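Local atomic coordinates of magnetosome protein MamA (Magnetospirillum gryphiswaldense, PDB entry 3AS8), a protein that probably acts as a tetratricopeptide-repeat scaffold on magnetosomes, recognising copies of itself and so promoting assembly of a protein complex. Residues A[16-20]-A[21-25]; A[27-30]-A[31-35]; A[41-44]-A[45-49]; A[56-59]-A[60-64]. One frame throughout, in Å; residues are numbered along the deposited sequence.

Interaction 1: residues A[16-20]-A[21-25]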
ATOM      1  N   ILE A  16      16.768   7.392  10.837  1.00 19.43           N
ATOM      2  CA  ILE A  16      16.460   6.207  10.057  1.00 21.05           C
ATOM      3  C   ILE A  16      16.401   4.985  10.949  1.00 21.79           C
ATOM      4  O   ILE A  16      15.580   4.060  10.766  1.00 22.44           O
ATOM      5  CB  ILE A  16      17.488   6.039   8.951  1.00 20.38           C
ATOM      6  CG1 ILE A  16      17.279   7.160   7.919  1.00 19.26           C
ATOM      7  CG2 ILE A  16      17.380   4.642   8.352  1.00 20.88           C
ATOM      8  CD1 ILE A  16      18.490   7.264   6.899  1.00 22.83           C
ATOM      9  N   SER A  17      17.268   4.944  11.932  1.00 22.31           N
ATOM     10  CA  SER A  17      17.185   3.842  12.870  1.00 24.73           C
ATOM     11  C   SER A  17      15.798   3.858  13.593  1.00 23.40           C
ATOM     12  O   SER A  17      15.061   2.839  13.653  1.00 22.67           O
ATOM     13  CB  SER A  17      18.378   3.916  13.815  1.00 26.07           C
ATOM     14  OG  SER A  17      18.324   2.867  14.716  1.00 34.05           O
ATOM     15  N   HIS A  18      15.412   5.028  14.090  1.00 20.82           N
ATOM     16  CA  HIS A  18      14.157   5.100  14.826  1.00 21.23           C
ATOM     17  C   HIS A  18      13.003   4.607  13.880  1.00 21.22           C
ATOM     18  O   HIS A  18      12.164   3.785  14.241  1.00 22.55           O
ATOM     19  CB  HIS A  18      13.862   6.516  15.269  1.00 20.37           C
ATOM     20  CG  HIS A  18      14.646   7.004  16.450  1.00 22.86           C
ATOM     21  ND1 HIS A  18      14.858   6.254  17.578  1.00 27.84           N
ATOM     22  CD2 HIS A  18      15.178   8.229  16.709  1.00 24.36           C
ATOM     23  CE1 HIS A  18      15.522   6.971  18.463  1.00 29.21           C
ATOM     24  NE2 HIS A  18      15.736   8.170  17.954  1.00 23.40           N
ATOM     25  N   ALA A  19      12.980   5.130  12.663  1.00 22.04           N
ATOM     26  CA  ALA A  19      11.878   4.851  11.736  1.00 22.07           C
ATOM     27  C   ALA A  19      11.783   3.331  11.389  1.00 23.82           C
ATOM     28  O   ALA A  19      10.702   2.730  11.310  1.00 22.93           O
ATOM     29  CB  ALA A  19      12.024   5.727  10.471  1.00 20.44           C
ATOM     30  N   LYS A  20      12.922   2.720  11.168  1.00 26.78           N
ATOM     31  CA  LYS A  20      12.975   1.277  10.911  1.00 29.20           C
ATOM     32  C   LYS A  20      12.550   0.432  12.123  1.00 30.26           C
ATOM     33  O   LYS A  20      12.063  -0.681  11.966  1.00 31.74           O
ATOM     34  CB  LYS A  20      14.371   0.923  10.473  1.00 32.20           C
ATOM     35  CG  LYS A  20      14.596   1.207   8.970  1.00 33.88           C
ATOM     36  CD  LYS A  20      15.955   0.740   8.572  1.00 40.11           C
ATOM     37  CE  LYS A  20      16.406   1.413   7.308  1.00 43.83           C
ATOM     38  NZ  LYS A  20      17.861   1.124   7.103  1.00 49.81           N
ATOM     39  N   ALA A  21      12.681   0.984  13.332  1.00 28.31           N
ATOM     40  CA  ALA A  21      12.255   0.307  14.550  1.00 27.73           C
ATOM     41  C   ALA A  21      10.784   0.608  14.897  1.00 27.02           C
ATOM     42  O   ALA A  21      10.292   0.090  15.887  1.00 26.78           O
ATOM     43  CB  ALA A  21      13.144   0.756  15.704  1.00 27.26           C
ATOM     44  N   GLY A  22      10.095   1.461  14.138  1.00 24.91           N
ATOM     45  CA  GLY A  22       8.720   1.809  14.517  1.00 24.86           C
ATOM     46  C   GLY A  22       8.620   2.928  15.584  1.00 23.03           C
ATOM     47  O   GLY A  22       7.555   3.174  16.157  1.00 21.94           O
ATOM     48  N   ARG A  23       9.697   3.688  15.768  1.00 22.60           N
ATOM     49  CA  ARG A  23       9.701   4.801  16.698  1.00 20.97           C
ATOM     50  C   ARG A  23       9.481   6.030  15.852  1.00 18.46           C
ATOM     51  O   ARG A  23      10.364   6.845  15.611  1.00 17.56           O
ATOM     52  CB  ARG A  23      10.984   4.844  17.499  1.00 22.75           C
ATOM     53  CG  ARG A  23      11.281   3.622  18.473  1.00 28.22           C
ATOM     54  CD  ARG A  23      12.634   3.810  19.275  1.00 31.19           C
ATOM     55  NE  ARG A  23      13.816   3.896  18.410  1.00 34.01           N
ATOM     56  CZ  ARG A  23      14.725   2.930  18.148  1.00 40.06           C
ATOM     57  NH1 ARG A  23      14.655   1.707  18.708  1.00 36.49           N
ATOM     58  NH2 ARG A  23      15.766   3.198  17.314  1.00 39.91           N
ATOM     59  N   TYR A  24       8.258   6.175  15.398  1.00 19.58           N
ATOM     60  CA  TYR A  24       7.946   7.160  14.343  1.00 16.30           C
ATOM     61  C   TYR A  24       8.054   8.585  14.801  1.00 15.26           C
ATOM     62  O   TYR A  24       8.594   9.427  14.087  1.00 14.41           O
ATOM     63  CB  TYR A  24       6.570   6.836  13.730  1.00 15.58           C
ATOM     64  CG  TYR A  24       6.514   5.495  12.998  1.00 18.54           C
ATOM     65  CD1 TYR A  24       7.272   5.239  11.878  1.00 20.10           C
ATOM     66  CD2 TYR A  24       5.711   4.459  13.472  1.00 19.55           C
ATOM     67  CE1 TYR A  24       7.202   3.992  11.224  1.00 20.94           C
ATOM     68  CE2 TYR A  24       5.639   3.275  12.863  1.00 20.61           C
ATOM     69  CZ  TYR A  24       6.393   3.025  11.750  1.00 26.39           C
ATOM     70  OH  TYR A  24       6.309   1.791  11.188  1.00 30.54           O
ATOM     71  N   SER A  25       7.672   8.851  16.048  1.00 14.73           N
ATOM     72  CA  SER A  25       7.687  10.231  16.566  1.00 16.10           C
ATOM     73  C   SER A  25       9.152  10.710  16.702  1.00 15.86           C
ATOM     74  O   SER A  25       9.506  11.828  16.302  1.00 15.99           O
ATOM     75  CB  SER A  25       6.971  10.299  17.936  1.00 17.21           C
ATOM     76  OG  SER A  25       5.625   9.898  17.928  1.00 20.23           O
TER
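R23 reaches back across the turn to H18, and its NE donates to H18 ND1 over 2.7 Å, near the planes of both groups. The ring and the guanidinium stand almost perpendicular, 86° apart, so the arginine meets the imidazole at its edge and does not stack on it. A weak second bond runs from R23 NH2 to the same ND1, 3.2 Å away. The bend in the arginine chain at its third torsion (chi3 -61°) swings the guanidinium round to the ring, and the methyl of A21 lies over one guanidinium face, toward its rim. An alanine in place of H18 would probably leave the guanidinium of R23 without its acceptor and open a gap against M30.

The backbone beneath fixes both partners. R23 N donates to H18 O at 2.9 Å, from above the carbonyl plane, and G22 N donates to A19 O; together they form the Schellman motif that ends helix 5-20. The positive phi of G22 (83°) would press any side chain against the preceding carbonyl oxygen, so glycine suits this position. R23 then occupies the N-cap position of helix 24-31, while Y24 brings CE1 to 3.7 Å from A19 O. Together these contacts shape the tight turn between two antiparallel helices: H18 and A19 pack on A27 of helix 24-31, and A19 and K20 touch H47 of helix 42-54.

Interaction 2: residues A[27-30]-A[31-35]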
ATOM      1  N   ALA A  27      11.626   9.467  15.076  1.00 17.67           N
ATOM      2  CA  ALA A  27      12.085   9.619  13.664  1.00 16.87           C
ATOM      3  C   ALA A  27      11.756  10.992  13.041  1.00 16.50           C
ATOM      4  O   ALA A  27      12.569  11.565  12.309  1.00 15.67           O
ATOM      5  CB  ALA A  27      11.533   8.474  12.722  1.00 15.25           C
ATOM      6  N   VAL A  28      10.558  11.511  13.308  1.00 16.45           N
ATOM      7  CA  VAL A  28      10.208  12.885  12.859  1.00 16.38           C
ATOM      8  C   VAL A  28      11.142  13.890  13.506  1.00 17.46           C
ATOM      9  O   VAL A  28      11.702  14.720  12.804  1.00 17.91           O
ATOM     10  CB  VAL A  28       8.736  13.273  13.179  1.00 16.42           C
ATOM     11  CG1 VAL A  28       8.410  14.756  12.733  1.00 14.92           C
ATOM     12  CG2 VAL A  28       7.815  12.292  12.536  1.00 18.43           C
ATOM     13  N   VAL A  29      11.274  13.821  14.834  1.00 17.45           N
ATOM     14  CA  VAL A  29      12.132  14.767  15.553  1.00 19.05           C
ATOM     15  C   VAL A  29      13.569  14.818  14.978  1.00 19.42           C
ATOM     16  O   VAL A  29      14.119  15.876  14.741  1.00 22.31           O
ATOM     17  CB  VAL A  29      12.199  14.474  17.078  1.00 19.06           C
ATOM     18  CG1 VAL A  29      13.307  15.294  17.702  1.00 21.15           C
ATOM     19  CG2 VAL A  29      10.774  14.758  17.785  1.00 21.03           C
ATOM     20  N   MET A  30      14.183  13.679  14.793  1.00 18.76           N
ATOM     21  CA  MET A  30      15.548  13.620  14.247  1.00 20.00           C
ATOM     22  C   MET A  30      15.620  13.958  12.772  1.00 18.44           C
ATOM     23  O   MET A  30      16.506  14.726  12.341  1.00 19.82           O
ATOM     24  CB  MET A  30      16.175  12.239  14.476  1.00 20.45           C
ATOM     25  CG  MET A  30      16.418  11.787  15.954  1.00 27.98           C
ATOM     26  SD  MET A  30      17.635  12.804  16.811  1.00 46.83           S
ATOM     27  CE  MET A  30      16.609  13.799  17.855  1.00 41.17           C
ATOM     28  N   LEU A  31      14.773  13.358  11.951  1.00 18.84           N
ATOM     29  CA  LEU A  31      14.955  13.516  10.479  1.00 19.50           C
ATOM     30  C   LEU A  31      14.592  14.902   9.983  1.00 21.18           C
ATOM     31  O   LEU A  31      15.136  15.365   8.977  1.00 20.40           O
ATOM     32  CB  LEU A  31      14.307  12.395   9.653  1.00 18.44           C
ATOM     33  CG  LEU A  31      14.865  10.952   9.766  1.00 19.47           C
ATOM     34  CD1 LEU A  31      13.947   9.887   9.088  1.00 19.53           C
ATOM     35  CD2 LEU A  31      16.349  10.795   9.447  1.00 19.27           C
ATOM     36  N   GLU A  32      13.735  15.607  10.706  1.00 19.96           N
ATOM     37  CA  GLU A  32      13.457  16.990  10.382  1.00 21.78           C
ATOM     38  C   GLU A  32      14.723  17.868  10.427  1.00 23.78           C
ATOM     39  O   GLU A  32      14.772  18.929   9.786  1.00 24.71           O
ATOM     40  CB  GLU A  32      12.461  17.566  11.386  1.00 22.71           C
ATOM     41  CG  GLU A  32      11.013  17.290  11.015  1.00 26.69           C
ATOM     42  CD  GLU A  32       9.966  17.909  11.977  1.00 29.76           C
ATOM     43  OE1 GLU A  32      10.295  18.251  13.137  1.00 31.96           O
ATOM     44  OE2 GLU A  32       8.800  18.051  11.553  1.00 27.86           O
ATOM     45  N   GLN A  33      15.717  17.430  11.186  1.00 23.60           N
ATOM     46  CA  GLN A  33      16.918  18.211  11.408  1.00 26.59           C
ATOM     47  C   GLN A  33      17.973  17.920  10.368  1.00 29.75           C
ATOM     48  O   GLN A  33      19.061  18.527  10.411  1.00 32.93           O
ATOM     49  CB  GLN A  33      17.472  17.917  12.813  1.00 25.66           C
ATOM     50  CG  GLN A  33      16.531  18.389  13.897  1.00 27.09           C
ATOM     51  CD  GLN A  33      17.070  18.139  15.282  1.00 29.25           C
ATOM     52  OE1 GLN A  33      18.012  18.816  15.683  1.00 26.63           O
ATOM     53  NE2 GLN A  33      16.478  17.182  16.025  1.00 24.93           N
ATOM     54  N   VAL A  34      17.710  16.947   9.486  1.00 29.66           N
ATOM     55  CA  VAL A  34      18.592  16.717   8.338  1.00 30.90           C
ATOM     56  C   VAL A  34      17.922  16.828   6.961  1.00 31.24           C
ATOM     57  O   VAL A  34      18.619  17.062   5.954  1.00 31.60           O
ATOM     58  CB  VAL A  34      19.403  15.388   8.434  1.00 31.15           C
ATOM     59  CG1 VAL A  34      18.552  14.163   8.628  1.00 26.81           C
ATOM     60  CG2 VAL A  34      20.279  15.246   7.182  1.00 36.31           C
ATOM     61  N   TYR A  35      16.596  16.683   6.896  1.00 29.15           N
ATOM     62  CA  TYR A  35      15.910  16.727   5.608  1.00 29.29           C
ATOM     63  C   TYR A  35      16.101  18.108   4.999  1.00 32.35           C
ATOM     64  O   TYR A  35      15.907  19.105   5.665  1.00 32.02           O
ATOM     65  CB  TYR A  35      14.397  16.400   5.717  1.00 28.79           C
ATOM     66  CG  TYR A  35      13.688  16.640   4.420  1.00 27.13           C
ATOM     67  CD1 TYR A  35      13.930  15.807   3.318  1.00 29.72           C
ATOM     68  CD2 TYR A  35      12.807  17.699   4.259  1.00 30.46           C
ATOM     69  CE1 TYR A  35      13.320  16.045   2.036  1.00 31.31           C
ATOM     70  CE2 TYR A  35      12.154  17.927   2.993  1.00 30.24           C
ATOM     71  CZ  TYR A  35      12.439  17.105   1.899  1.00 30.68           C
ATOM     72  OH  TYR A  35      11.822  17.341   0.690  1.00 36.52           O
TER
HETATM   73  O   HOH W   1      12.548  18.300  15.046  1.00 27.71           O
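Q33 lays its extended side chain alongside the last turn of helix 24-31, where NE2 donates to V29 O at 3.0 Å. The bond is nearly straight, 171° at the hydrogen, and the carbonyl oxygen lies in the amide plane, although the donor itself stands above the plane of the carbonyl. The backbone N of the same residue donates to M30 O, so Q33 grips two successive carbonyls of the ending helix. Beside it, M30 curls at its second and third torsions and sets CE 3.8 Å from Q33 NE2.

The tight side is that of A27 and L31: L31 N bonds to A27 O at 2.9 Å, its side chain lies against that carbonyl, and both residues are buried, L31 against H47. The side of V29 and E32 is looser and exposed. There a water donates to V29 O and to E32 OE1, while E32 OE2 passes V28 CG1 at 3.5 Å to hydrogen-bond with the hydroxyl of Y52. Beyond, L31 O accepts from both V34 N and Y35 N as the chain leaves the helix. This is a helix C-terminus in the tetratricopeptide-repeat fold, its final carbonyls taken up by the departing chain.

Interaction 3: residues A[41-44]-A[45-49]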
ATOM      1  N   ASP A  41      17.885  13.692  -0.274  1.00 38.08           N
ATOM      2  CA  ASP A  41      18.381  12.339   0.125  1.00 36.78           C
ATOM      3  C   ASP A  41      17.191  11.385   0.212  1.00 35.70           C
ATOM      4  O   ASP A  41      16.334  11.596   1.079  1.00 32.25           O
ATOM      5  CB  ASP A  41      19.051  12.478   1.491  1.00 35.48           C
ATOM      6  CG  ASP A  41      19.570  11.142   2.110  1.00 37.43           C
ATOM      7  OD1 ASP A  41      19.014  10.010   1.958  1.00 39.42           O
ATOM      8  OD2 ASP A  41      20.574  11.249   2.838  1.00 40.50           O
ATOM      9  N   VAL A  42      17.133  10.353  -0.659  1.00 36.62           N
ATOM     10  CA  VAL A  42      15.873   9.551  -0.843  1.00 35.24           C
ATOM     11  C   VAL A  42      15.578   8.732   0.410  1.00 33.66           C
ATOM     12  O   VAL A  42      14.422   8.590   0.820  1.00 32.20           O
ATOM     13  CB  VAL A  42      15.873   8.642  -2.130  1.00 37.35           C
ATOM     14  CG1 VAL A  42      16.916   7.577  -2.080  1.00 39.41           C
ATOM     15  CG2 VAL A  42      14.506   7.958  -2.335  1.00 36.66           C
ATOM     16  N   GLU A  43      16.620   8.281   1.082  1.00 31.89           N
ATOM     17  CA  GLU A  43      16.430   7.413   2.255  1.00 31.67           C
ATOM     18  C   GLU A  43      15.900   8.215   3.463  1.00 27.85           C
ATOM     19  O   GLU A  43      15.075   7.700   4.249  1.00 27.28           O
ATOM     20  CB  GLU A  43      17.760   6.737   2.513  1.00 34.19           C
ATOM     21  CG  GLU A  43      17.692   5.324   2.987  1.00 40.06           C
ATOM     22  CD  GLU A  43      16.869   4.399   2.135  1.00 42.28           C
ATOM     23  OE1 GLU A  43      16.051   3.668   2.741  1.00 46.04           O
ATOM     24  OE2 GLU A  43      17.037   4.368   0.898  1.00 45.58           O
ATOM     25  N   VAL A  44      16.329   9.484   3.555  1.00 27.13           N
ATOM     26  CA  VAL A  44      15.851  10.413   4.544  1.00 25.16           C
ATOM     27  C   VAL A  44      14.387  10.770   4.181  1.00 25.90           C
ATOM     28  O   VAL A  44      13.488  10.643   5.049  1.00 22.82           O
ATOM     29  CB  VAL A  44      16.762  11.657   4.647  1.00 26.50           C
ATOM     30  CG1 VAL A  44      16.043  12.793   5.409  1.00 25.40           C
ATOM     31  CG2 VAL A  44      18.140  11.265   5.316  1.00 23.19           C
ATOM     32  N   ALA A  45      14.110  11.126   2.904  1.00 24.05           N
ATOM     33  CA  ALA A  45      12.735  11.476   2.520  1.00 22.75           C
ATOM     34  C   ALA A  45      11.722  10.298   2.690  1.00 21.80           C
ATOM     35  O   ALA A  45      10.587  10.491   3.150  1.00 19.36           O
ATOM     36  CB  ALA A  45      12.658  12.069   1.080  1.00 24.86           C
ATOM     37  N   LEU A  46      12.161   9.093   2.383  1.00 21.64           N
ATOM     38  CA  LEU A  46      11.350   7.917   2.534  1.00 22.21           C
ATOM     39  C   LEU A  46      10.983   7.633   3.988  1.00 22.10           C
ATOM     40  O   LEU A  46       9.805   7.397   4.305  1.00 23.07           O
ATOM     41  CB  LEU A  46      12.062   6.741   1.988  1.00 23.28           C
ATOM     42  CG  LEU A  46      11.472   5.370   2.370  1.00 27.77           C
ATOM     43  CD1 LEU A  46       9.973   5.203   1.832  1.00 26.20           C
ATOM     44  CD2 LEU A  46      12.310   4.228   1.857  1.00 25.59           C
ATOM     45  N   HIS A  47      11.984   7.639   4.868  1.00 20.99           N
ATOM     46  CA  HIS A  47      11.729   7.378   6.266  1.00 20.27           C
ATOM     47  C   HIS A  47      10.955   8.499   6.986  1.00 18.48           C
ATOM     48  O   HIS A  47      10.066   8.228   7.798  1.00 17.43           O
ATOM     49  CB  HIS A  47      13.026   6.903   6.903  1.00 20.37           C
ATOM     50  CG  HIS A  47      13.388   5.520   6.461  1.00 21.92           C
ATOM     51  ND1 HIS A  47      14.262   5.258   5.413  1.00 26.95           N
ATOM     52  CD2 HIS A  47      12.867   4.320   6.822  1.00 23.77           C
ATOM     53  CE1 HIS A  47      14.322   3.948   5.219  1.00 26.74           C
ATOM     54  NE2 HIS A  47      13.496   3.357   6.062  1.00 29.90           N
ATOM     55  N   LEU A  48      11.227   9.757   6.647  1.00 16.43           N
ATOM     56  CA  LEU A  48      10.476  10.840   7.243  1.00 16.75           C
ATOM     57  C   LEU A  48       9.049  10.904   6.701  1.00 16.27           C
ATOM     58  O   LEU A  48       8.123  11.305   7.410  1.00 18.50           O
ATOM     59  CB  LEU A  48      11.192  12.184   7.016  1.00 16.61           C
ATOM     60  CG  LEU A  48      10.538  13.482   7.504  1.00 19.06           C
ATOM     61  CD1 LEU A  48      10.219  13.524   9.078  1.00 16.16           C
ATOM     62  CD2 LEU A  48      11.572  14.597   7.123  1.00 16.41           C
ATOM     63  N   GLY A  49       8.897  10.610   5.421  1.00 18.18           N
ATOM     64  CA  GLY A  49       7.570  10.439   4.787  1.00 18.26           C
ATOM     65  C   GLY A  49       6.757   9.402   5.551  1.00 16.97           C
ATOM     66  O   GLY A  49       5.665   9.698   5.952  1.00 17.40           O
TER
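E43 and H47, one helical turn apart, point the same way from helix 42-54, with the carboxylate and ring planes inclined at 50° to each other. H47 ND1 does not bond to the carboxylate but turns inward and donates to the backbone oxygen E43 O at 2.8 Å, with that oxygen close to the ring plane. The first torsion of H47 places CG beside its own backbone N (chi1 -72°), which lays the ND1 edge of the ring over the preceding turn. E43, bent at its second torsion (chi2 53°), brings OE1 alongside the ring carbon CE1 of H47, 3.0 Å away. L46 lies next to the pair, its CG over one face of the imidazole near the rim and its CD2 3.9 Å from E43 OE1.

At the start of the helix D41 is the N-cap. Its OD1 receives V44 N at 3.2 Å, from above the carboxylate plane, and E43 N more weakly, while OD2 forms a salt bridge with R12 of helix 5-20. The methyl of A45 and the side chains of V44 and L48 lie on other sides of the helix, A45 against F40 and the other two against Y35.

E43 O thus accepts two bonds from one residue, the second from H47 N at 3.2 Å. With ND1 serving as a donor, this imidazole nitrogen carries a proton; the carboxylate of E43 may favour positive charge on the ring, though K20 and K77 beside it would probably oppose this.

Interaction 4: residues A[56-59]-A[60-64]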
ATOM      1  N   GLY A  56       0.323  11.238  11.594  1.00 21.76           N
ATOM      2  CA  GLY A  56      -0.962  11.968  11.284  1.00 23.45           C
ATOM      3  C   GLY A  56      -0.801  13.092  10.267  1.00 24.67           C
ATOM      4  O   GLY A  56      -1.805  13.698   9.818  1.00 27.51           O
ATOM      5  N   ALA A  57       0.443  13.419   9.899  1.00 23.76           N
ATOM      6  CA  ALA A  57       0.710  14.433   8.835  1.00 22.19           C
ATOM      7  C   ALA A  57       0.748  13.735   7.480  1.00 20.72           C
ATOM      8  O   ALA A  57       1.825  13.582   6.808  1.00 18.37           O
ATOM      9  CB  ALA A  57       2.022  15.224   9.111  1.00 20.55           C
ATOM     10  N   VAL A  58      -0.447  13.338   7.018  1.00 19.09           N
ATOM     11  CA  VAL A  58      -0.485  12.401   5.910  1.00 19.06           C
ATOM     12  C   VAL A  58      -0.211  13.183   4.610  1.00 19.43           C
ATOM     13  O   VAL A  58       0.547  12.693   3.775  1.00 20.13           O
ATOM     14  CB  VAL A  58      -1.780  11.590   5.828  1.00 21.94           C
ATOM     15  CG1 VAL A  58      -1.758  10.648   4.568  1.00 20.46           C
ATOM     16  CG2 VAL A  58      -2.032  10.823   7.241  1.00 19.54           C
ATOM     17  N   ASP A  59      -0.719  14.383   4.488  1.00 20.69           N
ATOM     18  CA  ASP A  59      -0.475  15.210   3.287  1.00 22.54           C
ATOM     19  C   ASP A  59       1.029  15.554   3.218  1.00 21.32           C
ATOM     20  O   ASP A  59       1.712  15.384   2.191  1.00 20.02           O
ATOM     21  CB  ASP A  59      -1.327  16.470   3.357  1.00 25.35           C
ATOM     22  CG  ASP A  59      -0.915  17.557   2.348  1.00 30.65           C
ATOM     23  OD1 ASP A  59      -1.011  18.774   2.695  1.00 35.88           O
ATOM     24  OD2 ASP A  59      -0.479  17.210   1.232  1.00 35.42           O
ATOM     25  N   ARG A  60       1.559  15.991   4.332  1.00 21.53           N
ATOM     26  CA  ARG A  60       2.987  16.294   4.386  1.00 21.48           C
ATOM     27  C   ARG A  60       3.827  15.099   4.028  1.00 20.42           C
ATOM     28  O   ARG A  60       4.792  15.183   3.278  1.00 19.39           O
ATOM     29  CB  ARG A  60       3.394  16.858   5.751  1.00 21.89           C
ATOM     30  CG  ARG A  60       4.733  17.541   5.678  1.00 25.00           C
ATOM     31  CD  ARG A  60       5.105  18.147   7.002  1.00 30.18           C
ATOM     32  NE  ARG A  60       6.392  18.840   6.940  1.00 34.54           N
ATOM     33  CZ  ARG A  60       6.813  19.639   7.907  1.00 34.33           C
ATOM     34  NH1 ARG A  60       7.989  20.252   7.807  1.00 39.25           N
ATOM     35  NH2 ARG A  60       6.071  19.799   9.001  1.00 36.28           N
ATOM     36  N   GLY A  61       3.512  13.967   4.626  1.00 19.59           N
ATOM     37  CA  GLY A  61       4.229  12.767   4.339  1.00 19.46           C
ATOM     38  C   GLY A  61       4.184  12.268   2.892  1.00 18.48           C
ATOM     39  O   GLY A  61       5.214  11.817   2.347  1.00 17.52           O
ATOM     40  N   THR A  62       2.990  12.291   2.298  1.00 18.88           N
ATOM     41  CA  THR A  62       2.818  11.884   0.933  1.00 19.88           C
ATOM     42  C   THR A  62       3.575  12.827   0.014  1.00 19.35           C
ATOM     43  O   THR A  62       4.117  12.364  -0.961  1.00 19.15           O
ATOM     44  CB  THR A  62       1.329  11.764   0.519  1.00 21.28           C
ATOM     45  OG1 THR A  62       0.698  13.014   0.783  1.00 27.57           O
ATOM     46  CG2 THR A  62       0.679  10.652   1.384  1.00 22.17           C
ATOM     47  N   GLU A  63       3.603  14.126   0.315  1.00 20.25           N
ATOM     48  CA  GLU A  63       4.410  15.042  -0.508  1.00 23.40           C
ATOM     49  C   GLU A  63       5.908  14.662  -0.505  1.00 22.40           C
ATOM     50  O   GLU A  63       6.559  14.739  -1.567  1.00 21.01           O
ATOM     51  CB  GLU A  63       4.157  16.507  -0.038  1.00 26.09           C
ATOM     52  CG  GLU A  63       5.238  17.558  -0.358  1.00 33.86           C
ATOM     53  CD  GLU A  63       6.345  17.627   0.733  0.50 34.93           C
ATOM     54  OE1 GLU A  63       6.051  17.613   2.001  0.50 32.14           O
ATOM     55  OE2 GLU A  63       7.513  17.634   0.288  0.50 34.27           O
ATOM     56  N   LEU A  64       6.475  14.245   0.660  1.00 21.14           N
ATOM     57  CA  LEU A  64       7.893  13.791   0.692  1.00 21.55           C
ATOM     58  C   LEU A  64       8.089  12.508  -0.124  1.00 21.23           C
ATOM     59  O   LEU A  64       9.134  12.304  -0.767  1.00 22.40           O
ATOM     60  CB  LEU A  64       8.412  13.531   2.135  1.00 21.22           C
ATOM     61  CG  LEU A  64       9.161  14.623   2.853  1.00 25.34           C
ATOM     62  CD1 LEU A  64       8.315  15.878   2.783  1.00 30.99           C
ATOM     63  CD2 LEU A  64       9.519  14.228   4.328  1.00 20.15           C
TER
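The first torsion of T62 (chi1 56°) sets OG1 between its own backbone N and carbonyl carbon, facing back down the first turn of helix 58-71 in the tetratricopeptide-repeat fold. There the hydroxyl lies 2.9 Å from D59 O and 3.0 Å from V58 O, and its one proton could go to either. The same torsion leaves CG2 of T62 anti to the carbonyl carbon, beside the backbone N, where it touches V58 O at 3.1 Å and V58 CG1 at 4.0 Å, the two side chains crossing at a slant. Replacing T62 by alanine removes both hydroxyl and methyl, and is likely to leave V58 CG1 without its neighbour and whichever of the two carbonyls the hydroxyl serves without that added donor.

The main chain here is regular. A57, at the N-cap position and the centre of an inverse gamma turn, gives its carbonyl to G61 N, V58 O takes T62 N, and D59 O takes E63 N. V58 and T62 both pack on T85 of helix 76-88, whereas A57 and R60 turn to Y52 of helix 42-54. E63, bent at its second torsion, forms a salt bridge through OE2 with R67. On the face toward Y52, A57 CB and R60 CB meet at 4.0 Å.

How the interactions relate
All four interactions are local contacts at helix ends within one tetratricopeptide-repeat range. Interactions 1 and 2 bracket helix 24-31, whereas 3 and 4 open the two helices that follow. Interaction 3 is the buried one; the others each have an exposed side. I16 N meets L31 CD2 at 3.7 Å between interactions 1 and 2. L48 links 3 to both its neighbours, its CD1 lying 3.8 Å from V28 CA of interaction 2 and its CG touching L64 CD2 of interaction 4 at 3.4 Å. The chemistry varies with place: a histidine-arginine pair at the exposed turn, a glutamine amide and a water at a helix C-terminus, a histidine bonded to a backbone oxygen, behind an aspartate cap, in the buried contact, and a threonine hydroxyl in interaction 4.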